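Local coordinates for BH2331 protein (Bacillus halodurans, PDB 1VL5), which probably acts as an S-adenosylmethionine-dependent methyltransferase, though its substrate is unknown, at residues A[53-58]-A[104-109]; A[141-146]-A[152-157]; A[172-177]-A[182-187]; A[198-203]-A[208-213]. All coordinates share one frame; numbering follows the deposited sequence.

Interaction 1 of 4, residues A[53-58]-A[104-109]; sequences NAFAPF and FHIVTC
Phe55 reaches from helix 50-55 down to the strand of 104-109, and its ring tip comes to rest beside Thr108. The closest approach is 3.9 Å, from Phe55 CZ to Thr108 CG2, with the methyl lying oblique to the ring and the two side chains running past one another in opposite directions. Ile106, two residues back on the same side of the strand, sends its CD1 methyl to the ring edge, near the ring plane, 4.4 Å from Phe55 CE2. This is the close-packed half of the contact: three buried side chains, with Leu29, Met30 and Ala33 of helix 26-33 also packing on Phe55. Threonine suits its place because it has two different branches. With chi1 at 47°, OG1 sits between the backbone N and the carbonyl carbon and bonds to Asp43 OD1, while CG2 stands beside the backbone N and offers the aromatic ring a purely apolar surface. The strand belongs to the parallel part of the sheet, next to strand 40-44. Gly47, Gly49 and Ala52, just before and within the start of the helix, fit a pattern resembling the glycine-rich cofactor loop of Rossmann-like methyltransferases; Phe55 lies near them without touching. Beyond Phe55 the packing gives way to a looser side. Farther along the chain, Phe58 N donates to Phe55 O at 2.9 Å, and Pro57 and Phe58 are exposed. The Phe58 ring has Pro57 CB over one face, 4.3 Å above its plane and displaced toward the rim, and Ala54 O in plane at its edge.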
# COMPACT_ATOMS: atom_id res chain seq x y z
N ASN A 53 -11.41 -8.87 -2.40
CA ASN A 53 -11.61 -10.32 -2.50
C ASN A 53 -11.58 -10.99 -1.13
O ASN A 53 -12.44 -11.81 -0.81
CB ASN A 53 -10.48 -10.93 -3.31
CG ASN A 53 -10.70 -12.39 -3.59
OD1 ASN A 53 -11.57 -12.75 -4.38
ND2 ASN A 53 -9.87 -13.24 -2.97
N ALA A 54 -10.56 -10.63 -0.34
CA ALA A 54 -10.39 -11.19 1.00
C ALA A 54 -11.49 -10.77 1.97
O ALA A 54 -11.90 -11.57 2.78
CB ALA A 54 -9.03 -10.79 1.55
N PHE A 55 -11.97 -9.53 1.89
CA PHE A 55 -12.93 -8.98 2.87
C PHE A 55 -14.35 -9.44 2.57
O PHE A 55 -15.18 -9.66 3.49
CB PHE A 55 -12.85 -7.44 2.91
CG PHE A 55 -11.82 -6.90 3.90
CD1 PHE A 55 -10.48 -7.05 3.68
CD2 PHE A 55 -12.22 -6.27 5.05
CE1 PHE A 55 -9.54 -6.58 4.59
CE2 PHE A 55 -11.30 -5.76 5.92
CZ PHE A 55 -9.95 -5.93 5.70
N ALA A 56 -14.62 -9.61 1.28
CA ALA A 56 -15.99 -9.87 0.76
C ALA A 56 -16.82 -10.91 1.51
O ALA A 56 -17.97 -10.63 1.88
CB ALA A 56 -15.96 -10.19 -0.75
N PRO A 57 -16.26 -12.11 1.74
CA PRO A 57 -17.09 -13.12 2.41
C PRO A 57 -17.50 -12.77 3.84
O PRO A 57 -18.44 -13.32 4.35
CB PRO A 57 -16.20 -14.36 2.45
CG PRO A 57 -14.95 -14.02 1.86
CD PRO A 57 -14.89 -12.59 1.49
N PHE A 58 -16.75 -11.88 4.51
CA PHE A 58 -16.94 -11.64 5.93
C PHE A 58 -17.67 -10.32 6.25
O PHE A 58 -17.81 -9.96 7.42
CB PHE A 58 -15.54 -11.55 6.56
CG PHE A 58 -14.74 -12.81 6.40
CD1 PHE A 58 -15.09 -13.96 7.10
CD2 PHE A 58 -13.66 -12.87 5.54
CE1 PHE A 58 -14.38 -15.13 6.96
CE2 PHE A 58 -12.94 -14.01 5.40
CZ PHE A 58 -13.31 -15.16 6.11
N PHE A 104 -18.95 4.60 5.12
CA PHE A 104 -18.27 3.32 5.32
C PHE A 104 -17.92 3.01 6.75
O PHE A 104 -17.51 3.89 7.50
CB PHE A 104 -17.00 3.30 4.41
CG PHE A 104 -17.34 3.41 2.94
CD1 PHE A 104 -17.89 2.31 2.27
CD2 PHE A 104 -17.27 4.62 2.27
CE1 PHE A 104 -18.25 2.41 0.94
CE2 PHE A 104 -17.64 4.73 0.92
CZ PHE A 104 -18.15 3.59 0.27
N HIS A 105 -18.00 1.72 7.14
CA HIS A 105 -17.40 1.30 8.41
C HIS A 105 -15.88 1.16 8.33
O HIS A 105 -15.17 1.41 9.31
CB HIS A 105 -18.00 0.00 8.88
CG HIS A 105 -19.50 0.06 8.99
ND1 HIS A 105 -20.33 -0.18 7.91
CD2 HIS A 105 -20.31 0.33 10.04
CE1 HIS A 105 -21.58 -0.10 8.31
NE2 HIS A 105 -21.60 0.21 9.59
N ILE A 106 -15.39 0.76 7.14
CA ILE A 106 -13.97 0.50 6.92
C ILE A 106 -13.51 1.10 5.61
O ILE A 106 -14.19 1.01 4.63
CB ILE A 106 -13.66 -1.05 6.94
CG1 ILE A 106 -14.06 -1.67 8.27
CG2 ILE A 106 -12.16 -1.28 6.66
CD1 ILE A 106 -13.93 -3.18 8.33
N VAL A 107 -12.35 1.74 5.61
CA VAL A 107 -11.67 2.06 4.38
C VAL A 107 -10.38 1.28 4.42
O VAL A 107 -9.64 1.36 5.40
CB VAL A 107 -11.37 3.58 4.23
CG1 VAL A 107 -10.59 3.85 2.96
CG2 VAL A 107 -12.63 4.36 4.18
N THR A 108 -10.12 0.52 3.36
CA THR A 108 -8.85 -0.16 3.19
C THR A 108 -8.05 0.40 2.02
O THR A 108 -8.61 0.86 1.01
CB THR A 108 -9.01 -1.70 2.96
OG1 THR A 108 -10.02 -2.01 1.96
CG2 THR A 108 -9.34 -2.37 4.20
N CYS A 109 -6.73 0.33 2.15
CA CYS A 109 -5.84 0.77 1.09
C CYS A 109 -4.48 0.07 1.25
O CYS A 109 -3.79 0.32 2.22
CB CYS A 109 -5.62 2.28 1.14
SG CYS A 109 -4.76 2.89 -0.29

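Interaction 2 of 4, residues A[141-146]-A[152-157]; sequences NSAPEN and FYNYVE
Tyr153 presents the edge of its ring to the end of strand 134-142, its hydroxyl lying 3.4 Å from Asn141 CB. Its CG is anti to the backbone N (chi1 172°), which carries the ring from helix 147-160 to the segment 141-146. Asn141 meets it at about a right angle, amide and ring planes 70° apart. Their polar ends are joined through water 1, which donates to Asn141 OD1 at 3.1 Å and makes a weak bond with Tyr153 OH. Lower on the ring, CE2 is 3.8 Å from Ser142 O, oblique to the ring plane. Glu157 CG, one helical turn on, lies 3.7 Å above one ring face, offset toward the rim. A tyrosine fits because its long flat ring fills the angle between strand and helix while its hydroxyl reaches the water beside Asn141. Replacing Tyr153 by an alanine is likely to open a gap beside Asn141 CB and Ser142 O and to cost the water its weak second partner. Ala143 is small enough to let the helix come near: its CB touches Asn154 ND2 at 3.8 Å, while that amide's polar atoms are engaged by Asp150 through ND2 and by His164 and Ala167 through OD1. Asn146, at the N-cap of helix 147-160, caps Phe149 N with OD1. This is a beta-alpha connection, in which helix 147-160 folds back against the strand 134-142 that precedes it in the mixed sheet.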
# COMPACT_ATOMS: atom_id res chain seq x y z
N ASN A 141 4.60 0.21 1.80
CA ASN A 141 6.04 0.26 2.06
C ASN A 141 6.36 1.58 2.66
O ASN A 141 5.69 2.58 2.37
CB ASN A 141 6.83 0.14 0.78
CG ASN A 141 6.37 -1.03 -0.03
OD1 ASN A 141 6.39 -2.18 0.43
ND2 ASN A 141 5.89 -0.73 -1.25
N SER A 142 7.39 1.57 3.51
CA SER A 142 7.76 2.71 4.33
C SER A 142 9.22 3.01 4.19
O SER A 142 9.99 2.15 3.91
CB SER A 142 7.35 2.49 5.80
OG SER A 142 7.77 1.23 6.28
N ALA A 143 9.58 4.28 4.35
CA ALA A 143 10.95 4.75 4.29
C ALA A 143 11.52 4.93 5.70
O ALA A 143 10.76 5.24 6.62
CB ALA A 143 10.98 6.11 3.55
N PRO A 144 12.83 4.71 5.86
CA PRO A 144 13.52 5.00 7.12
C PRO A 144 13.34 6.44 7.57
O PRO A 144 13.15 7.38 6.77
CB PRO A 144 14.99 4.75 6.77
CG PRO A 144 14.96 3.77 5.72
CD PRO A 144 13.73 4.08 4.90
N GLU A 145 13.47 6.62 8.86
CA GLU A 145 13.48 7.94 9.40
C GLU A 145 14.74 8.67 8.98
O GLU A 145 14.72 9.88 8.75
CB GLU A 145 13.37 7.90 10.91
CG GLU A 145 12.09 7.38 11.44
CD GLU A 145 10.87 8.18 11.02
OE1 GLU A 145 10.93 9.44 10.98
OE2 GLU A 145 9.86 7.50 10.73
N ASN A 146 15.83 7.93 8.84
CA ASN A 146 17.11 8.49 8.39
C ASN A 146 16.95 9.03 6.95
O ASN A 146 16.46 8.31 6.10
CB ASN A 146 18.19 7.41 8.44
CG ASN A 146 19.55 7.89 7.91
OD1 ASN A 146 19.74 8.14 6.71
ND2 ASN A 146 20.45 8.06 8.81
N PHE A 152 17.39 7.35 -0.65
CA PHE A 152 17.99 6.29 -1.42
C PHE A 152 16.99 5.21 -1.75
O PHE A 152 16.92 4.77 -2.90
CB PHE A 152 19.18 5.72 -0.61
CG PHE A 152 19.79 4.49 -1.21
CD1 PHE A 152 20.70 4.57 -2.26
CD2 PHE A 152 19.47 3.25 -0.74
CE1 PHE A 152 21.23 3.44 -2.79
CE2 PHE A 152 20.00 2.15 -1.30
CZ PHE A 152 20.89 2.23 -2.31
N TYR A 153 16.23 4.79 -0.73
CA TYR A 153 15.21 3.75 -0.86
C TYR A 153 14.22 4.21 -1.90
O TYR A 153 13.90 3.49 -2.82
CB TYR A 153 14.50 3.47 0.49
CG TYR A 153 13.33 2.56 0.33
CD1 TYR A 153 13.53 1.22 0.00
CD2 TYR A 153 12.01 3.02 0.43
CE1 TYR A 153 12.43 0.35 -0.20
CE2 TYR A 153 10.89 2.14 0.19
CZ TYR A 153 11.12 0.83 -0.12
OH TYR A 153 10.06 -0.06 -0.36
N ASN A 154 13.75 5.45 -1.78
CA ASN A 154 12.77 5.96 -2.69
C ASN A 154 13.34 6.13 -4.13
O ASN A 154 12.63 5.86 -5.11
CB ASN A 154 12.19 7.27 -2.16
CG ASN A 154 11.00 7.04 -1.28
OD1 ASN A 154 9.99 6.51 -1.74
ND2 ASN A 154 11.12 7.36 0.01
N TYR A 155 14.58 6.59 -4.25
CA TYR A 155 15.21 6.73 -5.59
C TYR A 155 15.24 5.36 -6.30
O TYR A 155 14.86 5.20 -7.47
CB TYR A 155 16.64 7.30 -5.48
CG TYR A 155 17.38 7.29 -6.80
CD1 TYR A 155 17.32 8.36 -7.66
CD2 TYR A 155 18.12 6.17 -7.19
CE1 TYR A 155 17.99 8.32 -8.91
CE2 TYR A 155 18.78 6.12 -8.41
CZ TYR A 155 18.72 7.18 -9.28
OH TYR A 155 19.43 7.08 -10.51
N VAL A 156 15.63 4.35 -5.56
CA VAL A 156 15.66 2.98 -6.07
C VAL A 156 14.28 2.44 -6.48
O VAL A 156 14.12 1.79 -7.54
CB VAL A 156 16.33 2.07 -5.01
CG1 VAL A 156 16.20 0.64 -5.37
CG2 VAL A 156 17.85 2.48 -4.84
N GLU A 157 13.27 2.71 -5.66
CA GLU A 157 11.90 2.31 -5.98
C GLU A 157 11.40 2.93 -7.29
O GLU A 157 10.72 2.26 -8.11
CB GLU A 157 10.98 2.78 -4.85
CG GLU A 157 11.10 2.00 -3.61
CD GLU A 157 10.73 0.56 -3.81
OE1 GLU A 157 9.63 0.27 -4.31
OE2 GLU A 157 11.56 -0.29 -3.45
O HOH W 1 9.20 -2.74 1.57

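Interaction 3 of 4, residues A[172-177]-A[182-187]; sequences DWLKML and FELEEL
The Phe182 ring has Leu177 CD2 lying oblique to it, 3.9 Å from its CD2, and it meets Tyr127 of helix 119-129 edge-to-face. Trp173, one turn before Leu177 on the helix, has the selenomethionine Met176 CE over one face, 3.8 Å above the plane and toward the rim, and meets Trp168 edge-to-face. The unit is an alpha-beta connection: helix 170-180 leads by a short turn into strand 183-195, which pairs antiparallel with 236-250 in the mixed sheet of this Rossmann-like fold. A leucine suits the buried position of Leu177, since its forked end can fill the space beside a ring and against another branched chain. Leu177 divides its two methyls: CD2 goes to Phe182, while CD1 lies 4.2 Å from Leu184 CD1. Leu184, CG anti to its own N (chi1 -176°), turns its other methyl CD2 to Leu174 CD2 at 3.7 Å, where the contact becomes exposed. Just past Leu184 the strand carries a classic beta bulge, Glu185 and Glu186 standing opposite Lys248 of strand 236-250. The backbones are tied by Phe182 N donating to Leu177 O at 3.0 Å, a bent bond (144° at the hydrogen) with the donor 35° out of the carbonyl plane.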
# COMPACT_ATOMS: atom_id res chain seq x y z
N ASP A 172 5.89 10.36 8.92
CA ASP A 172 5.11 11.13 7.95
C ASP A 172 3.68 10.66 8.03
O ASP A 172 2.77 11.48 8.02
CB ASP A 172 5.59 10.92 6.51
CG ASP A 172 6.95 11.55 6.18
OD1 ASP A 172 7.34 12.55 6.80
OD2 ASP A 172 7.62 11.00 5.25
N TRP A 173 3.45 9.36 8.08
CA TRP A 173 2.10 8.82 8.21
C TRP A 173 1.43 9.19 9.55
O TRP A 173 0.25 9.46 9.58
CB TRP A 173 2.05 7.28 8.05
CG TRP A 173 2.15 6.87 6.66
CD1 TRP A 173 3.17 6.18 6.08
CD2 TRP A 173 1.21 7.15 5.63
NE1 TRP A 173 2.91 6.00 4.74
CE2 TRP A 173 1.71 6.59 4.45
CE3 TRP A 173 -0.03 7.80 5.60
CZ2 TRP A 173 1.05 6.69 3.24
CZ3 TRP A 173 -0.70 7.88 4.41
CH2 TRP A 173 -0.16 7.31 3.24
N LEU A 174 2.17 9.15 10.65
CA LEU A 174 1.63 9.58 11.92
C LEU A 174 1.14 11.01 11.89
O LEU A 174 0.05 11.31 12.43
CB LEU A 174 2.68 9.49 13.03
CG LEU A 174 3.27 8.14 13.44
CD1 LEU A 174 4.31 8.39 14.54
CD2 LEU A 174 2.23 7.18 13.89
N LYS A 175 1.94 11.90 11.31
CA LYS A 175 1.52 13.30 11.13
C LYS A 175 0.29 13.45 10.20
O LYS A 175 -0.67 14.16 10.54
CB LYS A 175 2.69 14.13 10.63
CG LYS A 175 3.77 14.32 11.69
CD LYS A 175 5.08 14.98 11.27
CE LYS A 175 6.05 15.18 12.51
NZ LYS A 175 5.49 15.72 13.91
N MSE A 176 0.30 12.80 9.04
CA MSE A 176 -0.88 12.83 8.18
C MSE A 176 -2.14 12.32 8.85
O MSE A 176 -3.22 12.89 8.67
CB MSE A 176 -0.64 12.06 6.86
CG MSE A 176 0.27 12.87 5.92
SE MSE A 176 0.44 12.03 4.13
CE MSE A 176 1.97 10.86 4.56
N LEU A 177 -2.05 11.25 9.63
CA LEU A 177 -3.22 10.70 10.29
C LEU A 177 -3.73 11.64 11.33
O LEU A 177 -4.91 11.96 11.37
CB LEU A 177 -2.92 9.35 10.92
CG LEU A 177 -2.68 8.17 9.96
CD1 LEU A 177 -2.10 7.03 10.76
CD2 LEU A 177 -3.98 7.71 9.24
N PHE A 182 -7.59 11.34 12.60
CA PHE A 182 -7.64 9.93 12.93
C PHE A 182 -6.89 9.73 14.24
O PHE A 182 -5.92 10.45 14.53
CB PHE A 182 -6.92 9.08 11.87
CG PHE A 182 -7.75 8.75 10.68
CD1 PHE A 182 -8.73 7.80 10.77
CD2 PHE A 182 -7.51 9.36 9.45
CE1 PHE A 182 -9.48 7.47 9.70
CE2 PHE A 182 -8.24 9.04 8.36
CZ PHE A 182 -9.25 8.09 8.47
N GLU A 183 -7.31 8.72 15.00
CA GLU A 183 -6.53 8.27 16.17
C GLU A 183 -5.99 6.88 15.88
O GLU A 183 -6.73 5.94 15.77
CB GLU A 183 -7.35 8.30 17.44
CG GLU A 183 -7.68 9.71 17.91
CD GLU A 183 -8.56 9.77 19.14
OE1 GLU A 183 -9.25 8.79 19.49
OE2 GLU A 183 -8.58 10.83 19.75
N LEU A 184 -4.70 6.80 15.68
CA LEU A 184 -4.00 5.57 15.50
C LEU A 184 -4.28 4.65 16.68
O LEU A 184 -4.30 5.07 17.82
CB LEU A 184 -2.50 5.81 15.37
CG LEU A 184 -1.69 4.55 15.07
CD1 LEU A 184 -1.97 3.98 13.66
CD2 LEU A 184 -0.23 4.82 15.22
N GLU A 185 -4.58 3.41 16.37
CA GLU A 185 -4.72 2.35 17.37
C GLU A 185 -3.52 1.42 17.33
O GLU A 185 -3.01 1.10 18.36
CB GLU A 185 -6.02 1.58 17.15
CG GLU A 185 -7.24 2.44 17.49
CD GLU A 185 -8.55 1.74 17.48
OE1 GLU A 185 -8.64 0.60 16.99
OE2 GLU A 185 -9.51 2.39 18.00
N GLU A 186 -3.09 0.98 16.14
CA GLU A 186 -2.04 0.00 15.98
C GLU A 186 -1.23 0.28 14.74
O GLU A 186 -1.78 0.60 13.68
CB GLU A 186 -2.59 -1.44 15.83
CG GLU A 186 -3.51 -1.87 16.93
CD GLU A 186 -4.00 -3.31 16.74
OE1 GLU A 186 -3.15 -4.16 16.41
OE2 GLU A 186 -5.22 -3.55 16.96
N LEU A 187 0.08 0.15 14.90
CA LEU A 187 1.08 0.23 13.82
C LEU A 187 1.94 -1.04 13.91
O LEU A 187 2.53 -1.31 14.94
CB LEU A 187 1.90 1.54 13.95
CG LEU A 187 3.26 1.56 13.21
CD1 LEU A 187 3.07 1.41 11.76
CD2 LEU A 187 4.09 2.84 13.47

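Interaction 4 of 4, residues A[198-203]-A[208-213]; sequences DWCDRM and EKKQEL
Lys210 is sent toward helix 196-202 by a chi1 of -63°, which sets CG beside its backbone N, and a bend at chi3 (-64°) then swings its end onto Asp201. Asp201 also has its CG beside the backbone N, and the two side chains cross at about a right angle. Lys210 NZ donates to Asp201 OD1 at 2.7 Å, on the syn lone pair of OD1, making a salt bridge. The same ammonium group has a second anionic partner in Glu197, so two acids of helix 196-202 share one lysine. Below the charged end the lysine behaves as an apolar chain: Lys210 CD lies 3.5 Å from Cys200 CB, and Lys210 CG is 4.0 Å from Cys200 SG. Cysteine, small and only weakly polar, suits a spot where the lysine stem lies close. Two consecutive helices, 196-202 and 207-218, joined by a short loop, pack at a splayed antiparallel angle; the short segments run 136° apart, their axes 10.9 Å apart at closest. Were Lys210 an alanine, Asp201 and Glu197 would probably lose their shared counter-charge and Cys200 the chain lying against it. One turn on from Lys210, Leu213 CD2 approaches the Trp199 ring obliquely, 4.2 Å from CZ3. A large indole is well placed here, because it extends past the helix pair to Val156 and Glu157 of helix 147-160, while Arg160 makes a cation-pi contact with it and Phe240 packs edge-to-face.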
# COMPACT_ATOMS: atom_id res chain seq x y z
N ASP A 198 13.82 -10.69 -9.79
CA ASP A 198 12.38 -10.98 -9.82
C ASP A 198 11.57 -9.70 -9.63
O ASP A 198 10.58 -9.48 -10.31
CB ASP A 198 12.00 -11.96 -8.69
CG ASP A 198 12.69 -13.34 -8.81
OD1 ASP A 198 13.17 -13.70 -9.90
OD2 ASP A 198 12.72 -14.07 -7.79
N TRP A 199 11.98 -8.90 -8.66
CA TRP A 199 11.40 -7.61 -8.33
C TRP A 199 11.43 -6.70 -9.54
O TRP A 199 10.45 -6.05 -9.84
CB TRP A 199 12.19 -7.02 -7.17
CG TRP A 199 11.81 -5.66 -6.70
CD1 TRP A 199 10.68 -5.29 -6.03
CD2 TRP A 199 12.61 -4.48 -6.79
NE1 TRP A 199 10.72 -3.97 -5.72
CE2 TRP A 199 11.88 -3.43 -6.19
CE3 TRP A 199 13.86 -4.21 -7.36
CZ2 TRP A 199 12.38 -2.14 -6.10
CZ3 TRP A 199 14.35 -2.93 -7.29
CH2 TRP A 199 13.59 -1.90 -6.67
N CYS A 200 12.54 -6.71 -10.25
CA CYS A 200 12.70 -5.90 -11.47
C CYS A 200 11.83 -6.41 -12.58
O CYS A 200 11.26 -5.62 -13.32
CB CYS A 200 14.16 -5.87 -11.93
SG CYS A 200 15.18 -4.71 -10.99
N ASP A 201 11.79 -7.74 -12.74
CA ASP A 201 11.07 -8.34 -13.80
C ASP A 201 9.56 -8.21 -13.68
O ASP A 201 8.87 -8.25 -14.68
CB ASP A 201 11.46 -9.81 -13.94
CG ASP A 201 12.84 -10.01 -14.59
OD1 ASP A 201 13.51 -9.04 -15.05
OD2 ASP A 201 13.28 -11.16 -14.60
N ARG A 202 9.05 -8.03 -12.48
CA ARG A 202 7.64 -7.72 -12.26
C ARG A 202 7.25 -6.39 -12.87
O ARG A 202 6.12 -6.24 -13.31
CB ARG A 202 7.29 -7.73 -10.77
CG ARG A 202 7.42 -9.14 -10.14
CD ARG A 202 6.68 -9.27 -8.80
NE ARG A 202 7.27 -8.49 -7.70
CZ ARG A 202 8.28 -8.88 -6.90
NH1 ARG A 202 8.90 -10.05 -7.07
NH2 ARG A 202 8.69 -8.08 -5.93
N MSE A 203 8.19 -5.44 -12.93
CA MSE A 203 7.94 -4.18 -13.64
C MSE A 203 8.45 -4.18 -15.07
O MSE A 203 8.50 -3.13 -15.68
CB MSE A 203 8.58 -2.98 -12.91
CG MSE A 203 7.84 -2.53 -11.69
SE MSE A 203 5.97 -2.11 -12.04
CE MSE A 203 6.15 -1.02 -13.73
N GLU A 208 19.21 -3.62 -19.56
CA GLU A 208 20.11 -2.48 -19.40
C GLU A 208 19.82 -1.66 -18.17
O GLU A 208 20.75 -1.25 -17.45
CB GLU A 208 20.07 -1.55 -20.63
CG GLU A 208 21.12 -1.87 -21.67
CD GLU A 208 20.94 -1.03 -22.93
OE1 GLU A 208 19.81 -1.00 -23.47
OE2 GLU A 208 21.94 -0.41 -23.38
N LYS A 209 18.55 -1.37 -17.94
CA LYS A 209 18.14 -0.61 -16.79
C LYS A 209 18.43 -1.40 -15.49
O LYS A 209 18.81 -0.83 -14.46
CB LYS A 209 16.67 -0.24 -16.92
CG LYS A 209 16.09 0.57 -15.75
CD LYS A 209 16.81 1.92 -15.62
CE LYS A 209 16.07 2.91 -14.80
NZ LYS A 209 14.75 3.32 -15.33
N LYS A 210 18.29 -2.73 -15.55
CA LYS A 210 18.57 -3.55 -14.38
C LYS A 210 20.05 -3.49 -14.07
O LYS A 210 20.44 -3.46 -12.91
CB LYS A 210 18.08 -5.02 -14.54
CG LYS A 210 16.55 -5.16 -14.70
CD LYS A 210 16.06 -6.67 -14.77
CE LYS A 210 16.57 -7.37 -15.95
NZ LYS A 210 15.98 -8.74 -16.10
N GLN A 211 20.88 -3.47 -15.11
CA GLN A 211 22.32 -3.39 -14.89
C GLN A 211 22.69 -2.03 -14.27
O GLN A 211 23.57 -1.90 -13.41
CB GLN A 211 23.06 -3.51 -16.23
CG GLN A 211 24.58 -3.55 -16.09
CD GLN A 211 24.99 -4.81 -15.36
OE1 GLN A 211 24.74 -5.92 -15.84
NE2 GLN A 211 25.62 -4.66 -14.20
N GLU A 212 22.03 -0.99 -14.77
CA GLU A 212 22.33 0.37 -14.34
C GLU A 212 21.95 0.49 -12.85
O GLU A 212 22.70 1.01 -12.05
CB GLU A 212 21.52 1.36 -15.16
CG GLU A 212 21.77 2.79 -14.73
CD GLU A 212 20.81 3.76 -15.37
OE1 GLU A 212 19.59 3.58 -15.17
OE2 GLU A 212 21.26 4.68 -16.07
N LEU A 213 20.78 -0.02 -12.51
CA LEU A 213 20.29 0.12 -11.14
C LEU A 213 21.15 -0.70 -10.16
O LEU A 213 21.50 -0.25 -9.08
CB LEU A 213 18.83 -0.30 -11.08
CG LEU A 213 18.14 -0.30 -9.71
CD1 LEU A 213 18.34 1.03 -8.98
CD2 LEU A 213 16.66 -0.57 -9.90

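In the fold
Interactions 1, 2 and 3 all reach the same mixed sheet, but with different chemistry. Interaction 1, on its parallel part, is buried and apolar, whereas interaction 2, at the end of the neighbouring strand 134-142, is buried yet mixes ring packing with amides and a water. Interaction 3 is only partly buried, running from an aromatic interior to an exposed leucine pair. Interaction 4 has its centre farthest from that of the chain, about 21 Å, and alone has a salt bridge across its segments. It touches interaction 2, where Trp199 CZ2 comes within 3.3 Å of Glu157 OE2; interactions 1 and 4 lie on opposite sides of the chain's centre, their nearest atoms about 17 Å apart.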